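Local coordinates for protein K5 lyase (PDB 2X3H) that probably cleaves the K5 capsular polysaccharide of Escherichia coli, a heparosan glycosaminoglycan, by beta-elimination, as a trimeric bacteriophage tail-spike lyase, at residues Ala295-Thr300 and Thr322-Asp327; Cys111-Arg116 and Ser142-Glu147; Ala409-Thr414 and Gln427-Met432; Pro193-Met198 and Ser222-Leu227. All blocks are in the same frame, centred on the assembly; numbering follows the deposited sequence.

Contact 1 (Ala295-Thr300 and Thr322-Asp327); sequences AGKGST and TVEGSD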
loop_
_atom_site.group_PDB
_atom_site.type_symbol
_atom_site.label_atom_id
_atom_site.label_comp_id
_atom_site.label_asym_id
_atom_site.label_seq_id
_atom_site.Cartn_x
_atom_site.Cartn_y
_atom_site.Cartn_z
ATOM N N ALA A 295 -4.539 13.381 -10.539
ATOM C CA ALA A 295 -4.262 13.808 -9.156
ATOM C C ALA A 295 -4.542 15.305 -8.955
ATOM O O ALA A 295 -4.765 15.752 -7.829
ATOM C CB ALA A 295 -2.795 13.480 -8.763
ATOM N N GLY A 296 -4.515 16.070 -10.049
ATOM C CA GLY A 296 -4.859 17.494 -9.993
ATOM C C GLY A 296 -3.740 18.434 -9.561
ATOM O O GLY A 296 -2.540 18.068 -9.501
ATOM N N LYS A 297 -4.157 19.668 -9.271
ATOM C CA LYS A 297 -3.251 20.775 -8.995
ATOM C C LYS A 297 -2.968 20.973 -7.510
ATOM O O LYS A 297 -2.152 21.837 -7.148
ATOM C CB LYS A 297 -3.821 22.079 -9.578
ATOM C CG LYS A 297 -4.217 21.989 -11.046
ATOM C CD LYS A 297 -4.822 23.321 -11.525
ATOM C CE LYS A 297 -4.936 23.351 -13.051
ATOM N NZ LYS A 297 -5.453 24.661 -13.534
ATOM N N GLY A 298 -3.637 20.186 -6.661
ATOM C CA GLY A 298 -3.494 20.298 -5.209
ATOM C C GLY A 298 -2.254 19.612 -4.649
ATOM O O GLY A 298 -1.364 19.183 -5.393
ATOM N N SER A 299 -2.220 19.486 -3.326
ATOM C CA SER A 299 -1.012 19.022 -2.657
ATOM C C SER A 299 -1.264 18.013 -1.543
ATOM O O SER A 299 -2.367 17.921 -0.982
ATOM C CB SER A 299 -0.269 20.226 -2.092
ATOM O OG SER A 299 -1.136 21.021 -1.313
ATOM N N THR A 300 -0.198 17.296 -1.216
ATOM C CA THR A 300 -0.180 16.316 -0.130
ATOM C C THR A 300 -1.357 15.334 -0.147
ATOM O O THR A 300 -1.930 15.023 0.898
ATOM C CB THR A 300 0.059 16.973 1.261
ATOM O OG1 THR A 300 -1.019 17.852 1.591
ATOM C CG2 THR A 300 1.376 17.755 1.235
ATOM N N THR A 322 -1.719 11.244 -13.762
ATOM C CA THR A 322 -1.186 12.559 -14.067
ATOM C C THR A 322 -1.230 13.391 -12.794
ATOM O O THR A 322 -2.086 13.181 -11.928
ATOM C CB THR A 322 -1.965 13.276 -15.197
ATOM O OG1 THR A 322 -3.189 13.808 -14.682
ATOM C CG2 THR A 322 -2.250 12.299 -16.353
ATOM N N VAL A 323 -0.281 14.305 -12.659
ATOM C CA VAL A 323 -0.275 15.172 -11.484
ATOM C C VAL A 323 0.246 16.538 -11.879
ATOM O O VAL A 323 1.251 16.644 -12.603
ATOM C CB VAL A 323 0.551 14.567 -10.321
ATOM C CG1 VAL A 323 1.991 14.287 -10.778
ATOM C CG2 VAL A 323 0.538 15.482 -9.090
ATOM N N GLU A 324 -0.435 17.580 -11.400
ATOM C CA GLU A 324 -0.040 18.958 -11.711
ATOM C C GLU A 324 0.473 19.718 -10.477
ATOM O O GLU A 324 1.172 20.743 -10.599
ATOM C CB GLU A 324 -1.227 19.710 -12.307
ATOM C CG GLU A 324 -0.846 21.030 -12.948
ATOM C CD GLU A 324 -1.923 21.536 -13.897
ATOM O OE1 GLU A 324 -3.004 20.896 -13.975
ATOM O OE2 GLU A 324 -1.673 22.571 -14.564
ATOM N N GLY A 325 0.122 19.220 -9.293
ATOM C CA GLY A 325 0.408 19.916 -8.041
ATOM C C GLY A 325 1.721 19.528 -7.392
ATOM O O GLY A 325 2.697 19.193 -8.078
ATOM N N SER A 326 1.737 19.557 -6.058
ATOM C CA SER A 326 2.996 19.390 -5.317
ATOM C C SER A 326 2.884 18.482 -4.101
ATOM O O SER A 326 1.831 18.403 -3.455
ATOM C CB SER A 326 3.499 20.742 -4.854
ATOM O OG SER A 326 2.593 21.294 -3.934
ATOM N N ASP A 327 3.989 17.811 -3.790
ATOM C CA ASP A 327 4.109 17.009 -2.578
ATOM C C ASP A 327 3.063 15.907 -2.506
ATOM O O ASP A 327 2.634 15.533 -1.418
ATOM C CB ASP A 327 4.030 17.900 -1.338
ATOM C CG ASP A 327 5.138 18.918 -1.293
ATOM O OD1 ASP A 327 6.312 18.497 -1.271
ATOM O OD2 ASP A 327 4.829 20.132 -1.249
HETATM O O HOH W 1 -3.252 16.038 -12.634
HETATM O O HOH W 2 -0.040 22.230 -5.296
#
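Ala295 and Thr322 open a run of backbone hydrogen bonds: Ala295 N gives its proton to Thr322 O at 2.8 Å. Gly296 O takes Glu324 N at 2.9 Å, from 43° above the carbonyl plane, and more weakly Gly325 N. Two longer bonds finish the run, Ser326 N to Gly298 O and Thr300 N to Ser326 O. Gly325 CA meets Gly298 O at 3.3 Å as a CA-H...O contact. The segments are equivalent bends of successive coils in the parallel beta-helix, stacked where strands 293-294 and 321-323 end.

Two waters add bridges. One joins Gly296 N to Thr322 OG1; the other donates to Lys297 O at 2.8 Å and bonds Ser326 OG.

Among side chains, Ala295 CB rests on Val323 CB. Lys297 CG lies anti to its carbonyl carbon (chi1 -52°) and Glu324 CG anti to its backbone N (chi1 -167°), which lays the two extended chains side by side in the same direction, with Lys297 CE 3.3 Å from Glu324 OE1. Beyond salt-bridge range, Lys297 NZ lies 4.4 Å from Glu324 OE2. Thr300 CG2 lies alongside Asp327 CB at 3.7 Å, while the Asp327 carboxylate forms a salt bridge with Arg394 of the second subunit.

Contact 2 (Cys111-Arg116 and Ser142-Glu147); sequences CNLDGR and SNITVE
Leu113 and Asp114 meet Ser142 along a short parallel pairing, and here the contact is tightest. Ser142 N donates to Leu113 O at 2.9 Å, then Ser142 O receives Gly115 N at 3.0 Å in its carbonyl plane. From this same pairing, Asp114 OD1 is held between two donors on opposite faces of the carboxylate: Asn143 ND2 at 3.1 Å on one, and Arg116 N, at 3.1 Å, on the other. The second bond closes an Asx turn. The Asp114 and Asn143 planes stand 71° apart, and the pair of bonds would restrain the carboxylate's rotation. Asn143 has left-handed backbone angles where its chain turns a corner and the segments part.

On the buried side the fit is easier and wholly apolar. Ile144 has CG1 anti to its backbone N (chi1 -162°), which carries CD1 to within 3.8 Å of Gly115 CA and 4.1 Å of Leu113 CG. On the open side Asp114, Asn143 and Arg116 are partly exposed; Asn143 and Arg116 border the third subunit, and Arg116 NH1 bonds Ser97 OG.

Strand 112-114 lies between 94-95 and 139-142 in the parallel beta-helix, whereas 144-147 pairs with 119-123 and 168-178; Leu121 touches both Leu113 and Ile144.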
loop_
_atom_site.group_PDB
_atom_site.type_symbol
_atom_site.label_atom_id
_atom_site.label_comp_id
_atom_site.label_asym_id
_atom_site.label_seq_id
_atom_site.Cartn_x
_atom_site.Cartn_y
_atom_site.Cartn_z
ATOM N N CYS A 111 -33.589 13.804 4.744
ATOM C CA CYS A 111 -33.202 12.703 3.878
ATOM C C CYS A 111 -33.133 11.435 4.721
ATOM O O CYS A 111 -32.133 11.189 5.376
ATOM C CB CYS A 111 -31.837 13.008 3.249
ATOM S SG CYS A 111 -31.216 11.751 2.102
ATOM N N ASN A 112 -34.218 10.658 4.735
ATOM C CA ASN A 112 -34.193 9.326 5.344
ATOM C C ASN A 112 -35.088 8.397 4.532
ATOM O O ASN A 112 -36.289 8.280 4.785
ATOM C CB ASN A 112 -34.601 9.344 6.823
ATOM C CG ASN A 112 -34.413 7.978 7.503
ATOM O OD1 ASN A 112 -34.237 6.947 6.838
ATOM N ND2 ASN A 112 -34.451 7.971 8.832
ATOM N N LEU A 113 -34.484 7.749 3.546
ATOM C CA LEU A 113 -35.230 6.982 2.562
ATOM C C LEU A 113 -34.570 5.628 2.351
ATOM O O LEU A 113 -33.342 5.540 2.219
ATOM C CB LEU A 113 -35.241 7.768 1.251
ATOM C CG LEU A 113 -35.790 7.118 -0.009
ATOM C CD1 LEU A 113 -37.237 6.703 0.225
ATOM C CD2 LEU A 113 -35.684 8.125 -1.170
ATOM N N ASP A 114 -35.389 4.581 2.327
ATOM C CA ASP A 114 -34.918 3.216 2.090
ATOM C C ASP A 114 -35.810 2.604 1.015
ATOM O O ASP A 114 -37.035 2.730 1.084
ATOM C CB ASP A 114 -35.007 2.386 3.378
ATOM C CG ASP A 114 -34.631 0.920 3.170
ATOM O OD1 ASP A 114 -33.858 0.629 2.245
ATOM O OD2 ASP A 114 -35.089 0.059 3.955
ATOM N N GLY A 115 -35.195 1.972 0.018
ATOM C CA GLY A 115 -35.931 1.322 -1.067
ATOM C C GLY A 115 -36.045 -0.198 -0.984
ATOM O O GLY A 115 -36.635 -0.825 -1.878
ATOM N N ARG A 116 -35.502 -0.789 0.082
ATOM C CA ARG A 116 -35.537 -2.244 0.293
ATOM C C ARG A 116 -35.004 -3.070 -0.902
ATOM O O ARG A 116 -35.319 -4.262 -1.044
ATOM C CB ARG A 116 -36.948 -2.707 0.706
ATOM C CG ARG A 116 -37.456 -2.068 2.006
ATOM C CD ARG A 116 -38.910 -2.458 2.337
ATOM N NE ARG A 116 -39.098 -3.893 2.526
ATOM C CZ ARG A 116 -39.959 -4.635 1.840
ATOM N NH1 ARG A 116 -40.739 -4.089 0.912
ATOM N NH2 ARG A 116 -40.045 -5.936 2.091
ATOM N N SER A 142 -30.754 4.879 1.102
ATOM C CA SER A 142 -30.240 3.507 1.020
ATOM C C SER A 142 -31.084 2.540 0.209
ATOM O O SER A 142 -32.305 2.685 0.126
ATOM C CB SER A 142 -30.022 2.939 2.428
ATOM O OG SER A 142 -31.256 2.804 3.130
ATOM N N ASN A 143 -30.408 1.546 -0.366
ATOM C CA ASN A 143 -31.071 0.375 -0.957
ATOM C C ASN A 143 -32.145 0.735 -1.985
ATOM O O ASN A 143 -33.281 0.242 -1.926
ATOM C CB ASN A 143 -31.669 -0.501 0.154
ATOM C CG ASN A 143 -30.672 -0.813 1.269
ATOM O OD1 ASN A 143 -29.480 -1.007 1.028
ATOM N ND2 ASN A 143 -31.172 -0.885 2.500
ATOM N N ILE A 144 -31.780 1.564 -2.949
ATOM C CA ILE A 144 -32.764 2.090 -3.890
ATOM C C ILE A 144 -32.100 2.383 -5.234
ATOM O O ILE A 144 -30.880 2.532 -5.316
ATOM C CB ILE A 144 -33.439 3.363 -3.290
ATOM C CG1 ILE A 144 -34.759 3.686 -4.002
ATOM C CG2 ILE A 144 -32.477 4.561 -3.303
ATOM C CD1 ILE A 144 -35.731 4.479 -3.110
ATOM N N THR A 145 -32.908 2.432 -6.282
ATOM C CA THR A 145 -32.436 2.801 -7.606
ATOM C C THR A 145 -33.001 4.171 -7.960
ATOM O O THR A 145 -34.160 4.458 -7.660
ATOM C CB THR A 145 -32.905 1.766 -8.642
ATOM O OG1 THR A 145 -32.317 0.493 -8.332
ATOM C CG2 THR A 145 -32.518 2.204 -10.052
ATOM N N VAL A 146 -32.169 5.009 -8.571
ATOM C CA VAL A 146 -32.582 6.317 -9.079
ATOM C C VAL A 146 -32.371 6.331 -10.586
ATOM O O VAL A 146 -31.245 6.221 -11.069
ATOM C CB VAL A 146 -31.801 7.455 -8.388
ATOM C CG1 VAL A 146 -32.210 8.829 -8.940
ATOM C CG2 VAL A 146 -32.014 7.390 -6.877
ATOM N N GLU A 147 -33.474 6.429 -11.324
ATOM C CA GLU A 147 -33.444 6.358 -12.773
ATOM C C GLU A 147 -33.686 7.725 -13.403
ATOM O O GLU A 147 -34.618 8.432 -13.023
ATOM C CB GLU A 147 -34.514 5.379 -13.269
ATOM C CG GLU A 147 -34.530 5.246 -14.780
ATOM C CD GLU A 147 -35.497 4.197 -15.302
ATOM O OE1 GLU A 147 -36.162 3.502 -14.495
ATOM O OE2 GLU A 147 -35.581 4.069 -16.548
#

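Contact 3 (Ala409-Thr414 and Gln427-Met432); sequences ATIDGT and QYIGSM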
loop_
_atom_site.group_PDB
_atom_site.type_symbol
_atom_site.label_atom_id
_atom_site.label_comp_id
_atom_site.label_asym_id
_atom_site.label_seq_id
_atom_site.Cartn_x
_atom_site.Cartn_y
_atom_site.Cartn_z
ATOM N N ALA A 409 15.915 16.242 -19.966
ATOM C CA ALA A 409 16.784 17.374 -19.624
ATOM C C ALA A 409 16.466 17.951 -18.246
ATOM O O ALA A 409 17.291 18.686 -17.672
ATOM C CB ALA A 409 16.707 18.458 -20.701
ATOM N N THR A 410 15.285 17.619 -17.711
ATOM C CA THR A 410 14.899 18.085 -16.367
ATOM C C THR A 410 15.615 17.311 -15.264
ATOM O O THR A 410 15.531 17.685 -14.084
ATOM C CB THR A 410 13.386 17.980 -16.100
ATOM O OG1 THR A 410 12.969 16.607 -16.086
ATOM C CG2 THR A 410 12.594 18.745 -17.152
ATOM N N ILE A 411 16.273 16.220 -15.646
ATOM C CA ILE A 411 17.139 15.494 -14.707
ATOM C C ILE A 411 18.507 16.133 -14.848
ATOM O O ILE A 411 19.294 15.757 -15.719
ATOM C CB ILE A 411 17.211 13.976 -15.010
ATOM C CG1 ILE A 411 15.803 13.354 -15.033
ATOM C CG2 ILE A 411 18.109 13.275 -13.993
ATOM C CD1 ILE A 411 15.786 11.889 -15.517
ATOM N N ASP A 412 18.761 17.148 -14.029
ATOM C CA ASP A 412 19.949 17.978 -14.213
ATOM C C ASP A 412 20.901 17.988 -13.023
ATOM O O ASP A 412 21.903 18.709 -13.033
ATOM C CB ASP A 412 19.558 19.409 -14.627
ATOM C CG ASP A 412 18.805 20.163 -13.541
ATOM O OD1 ASP A 412 18.677 19.638 -12.405
ATOM O OD2 ASP A 412 18.347 21.310 -13.816
ATOM N N GLY A 413 20.597 17.178 -12.009
ATOM C CA GLY A 413 21.476 17.025 -10.853
ATOM C C GLY A 413 21.548 18.243 -9.942
ATOM O O GLY A 413 22.354 18.257 -9.002
ATOM N N THR A 414 20.720 19.254 -10.211
ATOM C CA THR A 414 20.600 20.414 -9.315
ATOM C C THR A 414 19.565 20.142 -8.220
ATOM O O THR A 414 18.909 19.098 -8.208
ATOM C CB THR A 414 20.150 21.699 -10.064
ATOM O OG1 THR A 414 18.768 21.582 -10.430
ATOM C CG2 THR A 414 20.985 21.950 -11.324
ATOM N N GLN A 427 19.915 0.739 -12.034
ATOM C CA GLN A 427 20.065 1.996 -12.779
ATOM C C GLN A 427 19.514 3.178 -11.998
ATOM O O GLN A 427 18.337 3.189 -11.643
ATOM C CB GLN A 427 19.339 1.896 -14.122
ATOM C CG GLN A 427 19.557 3.069 -15.031
ATOM C CD GLN A 427 19.152 2.759 -16.452
ATOM O OE1 GLN A 427 18.270 1.927 -16.689
ATOM N NE2 GLN A 427 19.794 3.422 -17.408
ATOM N N TYR A 428 20.376 4.166 -11.750
ATOM C CA TYR A 428 20.038 5.337 -10.931
ATOM C C TYR A 428 20.316 6.597 -11.739
ATOM O O TYR A 428 21.476 6.874 -12.082
ATOM C CB TYR A 428 20.839 5.297 -9.611
ATOM C CG TYR A 428 20.577 4.005 -8.873
ATOM C CD1 TYR A 428 19.440 3.848 -8.085
ATOM C CD2 TYR A 428 21.439 2.915 -9.015
ATOM C CE1 TYR A 428 19.167 2.651 -7.443
ATOM C CE2 TYR A 428 21.178 1.706 -8.369
ATOM C CZ TYR A 428 20.045 1.576 -7.588
ATOM O OH TYR A 428 19.760 0.384 -6.926
ATOM N N ILE A 429 19.252 7.325 -12.094
ATOM C CA ILE A 429 19.367 8.458 -13.021
ATOM C C ILE A 429 18.985 9.761 -12.337
ATOM O O ILE A 429 17.802 10.082 -12.194
ATOM C CB ILE A 429 18.512 8.264 -14.314
ATOM C CG1 ILE A 429 18.741 6.863 -14.897
ATOM C CG2 ILE A 429 18.856 9.339 -15.343
ATOM C CD1 ILE A 429 17.670 6.423 -15.893
ATOM N N GLY A 430 20.004 10.513 -11.927
ATOM C CA GLY A 430 19.787 11.803 -11.266
ATOM C C GLY A 430 19.876 11.754 -9.752
ATOM O O GLY A 430 19.573 10.731 -9.123
ATOM N N SER A 431 20.321 12.860 -9.157
ATOM C CA SER A 431 20.247 13.020 -7.705
ATOM C C SER A 431 19.991 14.478 -7.367
ATOM O O SER A 431 20.664 15.357 -7.903
ATOM C CB SER A 431 21.565 12.602 -7.032
ATOM O OG SER A 431 21.544 13.037 -5.673
ATOM N N MET A 432 19.040 14.732 -6.471
ATOM C CA MET A 432 18.693 16.099 -6.094
ATOM C C MET A 432 19.734 16.749 -5.180
ATOM O O MET A 432 19.644 17.946 -4.897
ATOM C CB MET A 432 17.310 16.170 -5.441
ATOM C CG MET A 432 16.191 15.705 -6.349
ATOM S SD MET A 432 14.594 15.703 -5.491
ATOM C CE MET A 432 13.707 14.555 -6.558
#
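Beside the point where Gly413 meets Ser431, Asp412 OD1 is gripped twice by Thr414. The hydroxyl OG1 of Thr414 donates to Asp412 OD1 at 2.8 Å, on the syn side but tilted 32° out of the carboxylate plane, and Thr414 N donates to the same OD1 at 3.0 Å from 48° above that plane. Both donors come from one face, and the N-H bond closes an Asx turn. Gly413, at the middle of that turn, has a positive phi; its CA lies 3.5 Å from Ser431 O as a CA-H...O contact.

The apolar half is carried by Ile411. Its CG2, anti to the backbone N, presses on the bare CA of Gly430 at 3.5 Å and lies 3.7 Å from Ile429 O. From the other branch, Ile411 CD1 reaches Ile429 CG2 at 4.0 Å, the two side chains crossing obliquely. Val420 on strand 419-422 lies against Ile411 as well. Ser431 turns its hydroxyl elsewhere, to Arg435 O.

Tyr428, on strand 427-429, stacks on Trp438 of the third subunit, and residues 427-429 pair in parallel with a strand of that chain. This is consistent with the end of the parallel beta-helix, where its last turns give way to strands shared between subunits of the trimer, as in viral tail spikes.

Contact 4 (Pro193-Met198 and Ser222-Leu227); sequences PPDGLM and SSVNSL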
loop_
_atom_site.group_PDB
_atom_site.type_symbol
_atom_site.label_atom_id
_atom_site.label_comp_id
_atom_site.label_asym_id
_atom_site.label_seq_id
_atom_site.Cartn_x
_atom_site.Cartn_y
_atom_site.Cartn_z
ATOM N N PRO A 193 -19.063 23.601 4.041
ATOM C CA PRO A 193 -18.574 22.338 3.474
ATOM C C PRO A 193 -19.415 21.155 3.928
ATOM O O PRO A 193 -19.771 21.071 5.110
ATOM C CB PRO A 193 -17.161 22.212 4.064
ATOM C CG PRO A 193 -16.750 23.610 4.347
ATOM C CD PRO A 193 -18.003 24.336 4.751
ATOM N N PRO A 194 -19.733 20.234 3.000
ATOM C CA PRO A 194 -20.264 18.926 3.404
ATOM C C PRO A 194 -19.249 18.259 4.340
ATOM O O PRO A 194 -18.051 18.370 4.100
ATOM C CB PRO A 194 -20.362 18.175 2.066
ATOM C CG PRO A 194 -20.504 19.221 1.044
ATOM C CD PRO A 194 -19.636 20.363 1.539
ATOM N N ASP A 195 -19.714 17.585 5.395
ATOM C CA ASP A 195 -18.805 17.120 6.463
ATOM C C ASP A 195 -19.318 15.787 6.992
ATOM O O ASP A 195 -20.486 15.667 7.351
ATOM C CB ASP A 195 -18.786 18.180 7.578
ATOM C CG ASP A 195 -17.683 17.973 8.633
ATOM O OD1 ASP A 195 -16.999 16.929 8.670
ATOM O OD2 ASP A 195 -17.511 18.896 9.470
ATOM N N GLY A 196 -18.450 14.779 7.023
ATOM C CA GLY A 196 -18.827 13.517 7.640
ATOM C C GLY A 196 -19.715 12.612 6.790
ATOM O O GLY A 196 -20.420 11.737 7.317
ATOM N N LEU A 197 -19.681 12.806 5.483
ATOM C CA LEU A 197 -20.506 11.979 4.597
ATOM C C LEU A 197 -19.949 10.570 4.527
ATOM O O LEU A 197 -18.735 10.369 4.624
ATOM C CB LEU A 197 -20.534 12.552 3.178
ATOM C CG LEU A 197 -20.901 14.042 3.049
ATOM C CD1 LEU A 197 -20.970 14.480 1.592
ATOM C CD2 LEU A 197 -22.204 14.351 3.749
ATOM N N MET A 198 -20.829 9.596 4.355
ATOM C CA MET A 198 -20.395 8.244 4.033
ATOM C C MET A 198 -21.143 7.830 2.788
ATOM O O MET A 198 -22.363 7.707 2.807
ATOM C CB MET A 198 -20.699 7.273 5.169
ATOM C CG MET A 198 -19.826 7.463 6.412
ATOM S SD MET A 198 -20.350 6.349 7.738
ATOM C CE MET A 198 -19.107 6.634 8.991
ATOM N N SER A 222 -15.627 20.076 -2.290
ATOM C CA SER A 222 -15.220 20.795 -1.089
ATOM C C SER A 222 -15.660 20.130 0.223
ATOM O O SER A 222 -15.831 20.792 1.240
ATOM C CB SER A 222 -15.673 22.262 -1.165
ATOM O OG SER A 222 -15.141 22.880 -2.333
ATOM N N SER A 223 -15.838 18.811 0.211
ATOM C CA SER A 223 -16.205 18.115 1.440
ATOM C C SER A 223 -14.983 17.915 2.327
ATOM O O SER A 223 -13.835 17.953 1.861
ATOM C CB SER A 223 -16.821 16.753 1.130
ATOM O OG SER A 223 -15.861 15.938 0.461
ATOM N N VAL A 224 -15.248 17.676 3.605
ATOM C CA VAL A 224 -14.202 17.325 4.556
ATOM C C VAL A 224 -14.634 16.114 5.383
ATOM O O VAL A 224 -15.841 15.847 5.536
ATOM C CB VAL A 224 -13.851 18.517 5.491
ATOM C CG1 VAL A 224 -13.285 19.683 4.689
ATOM C CG2 VAL A 224 -15.070 18.962 6.306
ATOM N N ASN A 225 -13.652 15.377 5.918
ATOM C CA ASN A 225 -13.919 14.247 6.825
ATOM C C ASN A 225 -14.969 13.287 6.275
ATOM O O ASN A 225 -15.832 12.840 7.014
ATOM C CB ASN A 225 -14.370 14.739 8.215
ATOM C CG ASN A 225 -13.440 15.797 8.789
ATOM O OD1 ASN A 225 -13.883 16.868 9.248
ATOM N ND2 ASN A 225 -12.149 15.519 8.753
ATOM N N SER A 226 -14.869 12.949 4.992
ATOM C CA SER A 226 -15.872 12.099 4.364
ATOM C C SER A 226 -15.259 10.859 3.747
ATOM O O SER A 226 -14.071 10.853 3.396
ATOM C CB SER A 226 -16.638 12.887 3.303
ATOM O OG SER A 226 -17.410 13.932 3.893
ATOM N N LEU A 227 -16.075 9.813 3.640
ATOM C CA LEU A 227 -15.634 8.514 3.123
ATOM C C LEU A 227 -16.420 8.172 1.869
ATOM O O LEU A 227 -17.644 8.267 1.871
ATOM C CB LEU A 227 -15.864 7.408 4.172
ATOM C CG LEU A 227 -15.108 7.526 5.503
ATOM C CD1 LEU A 227 -15.632 6.551 6.514
ATOM C CD2 LEU A 227 -13.601 7.304 5.289
#
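The carboxylate of Asp195 has the methyl CG2 of Val224 squarely over one face, 3.6 Å from Asp195 CG. At its OD1 end lies Asn225, whose CB comes to 3.5 Å from Asp195 OD1; the two side chains run alongside each other, their flat ends 39° apart. Asp195 CG stands anti to its own N (chi1 -169°), which brings the group across to the neighbouring coil. OD1 also forms a salt bridge with Lys234 of the second subunit.

Next to this cluster the backbones are tied. Val224 N bonds to Pro194 O at 2.9 Å, and Gly196 N to Val224 O at 3.2 Å, in the carbonyl plane. Ser226 OG works both ways: it accepts from Leu197 N at 3.0 Å and donates to Val224 O at 3.0 Å, so one buried hydroxyl bridges the coils. Leu227 N to Leu197 O, with an N-H...O angle of 170°, then starts the regular parallel pairing of strands 198-206 and 227-234 in the beta-helix. At the exposed end Pro193 CB covers Ser222 O at 3.4 Å.

The chemistry is consistent with a bend held to the next coil by backbone bonds and linked to the second subunit through Lys234, which would probably favour a charged Asp195.

Along the chain the order is contact 2, contact 4, contact 1, contact 3, and the same order holds in space. Successive centres lie about 20, 20 and 21 Å apart, and contacts 2 and 3, the outermost pair, about 54 Å. Contacts 2, 4 and 1 each join neighbouring coils of the parallel beta-helix, on or leading into paired strands (112-114 and 139-142; 198-206 and 227-234; 302-309 and 329-336), so progress in sequence is progress along the rod. Contact 3, beside 419-422 and 427-429, lies near what is probably its far end. All four have residues touching the second subunit, and contacts 2 and 3 also the third, so trimer contacts run along much of this elongated shaft.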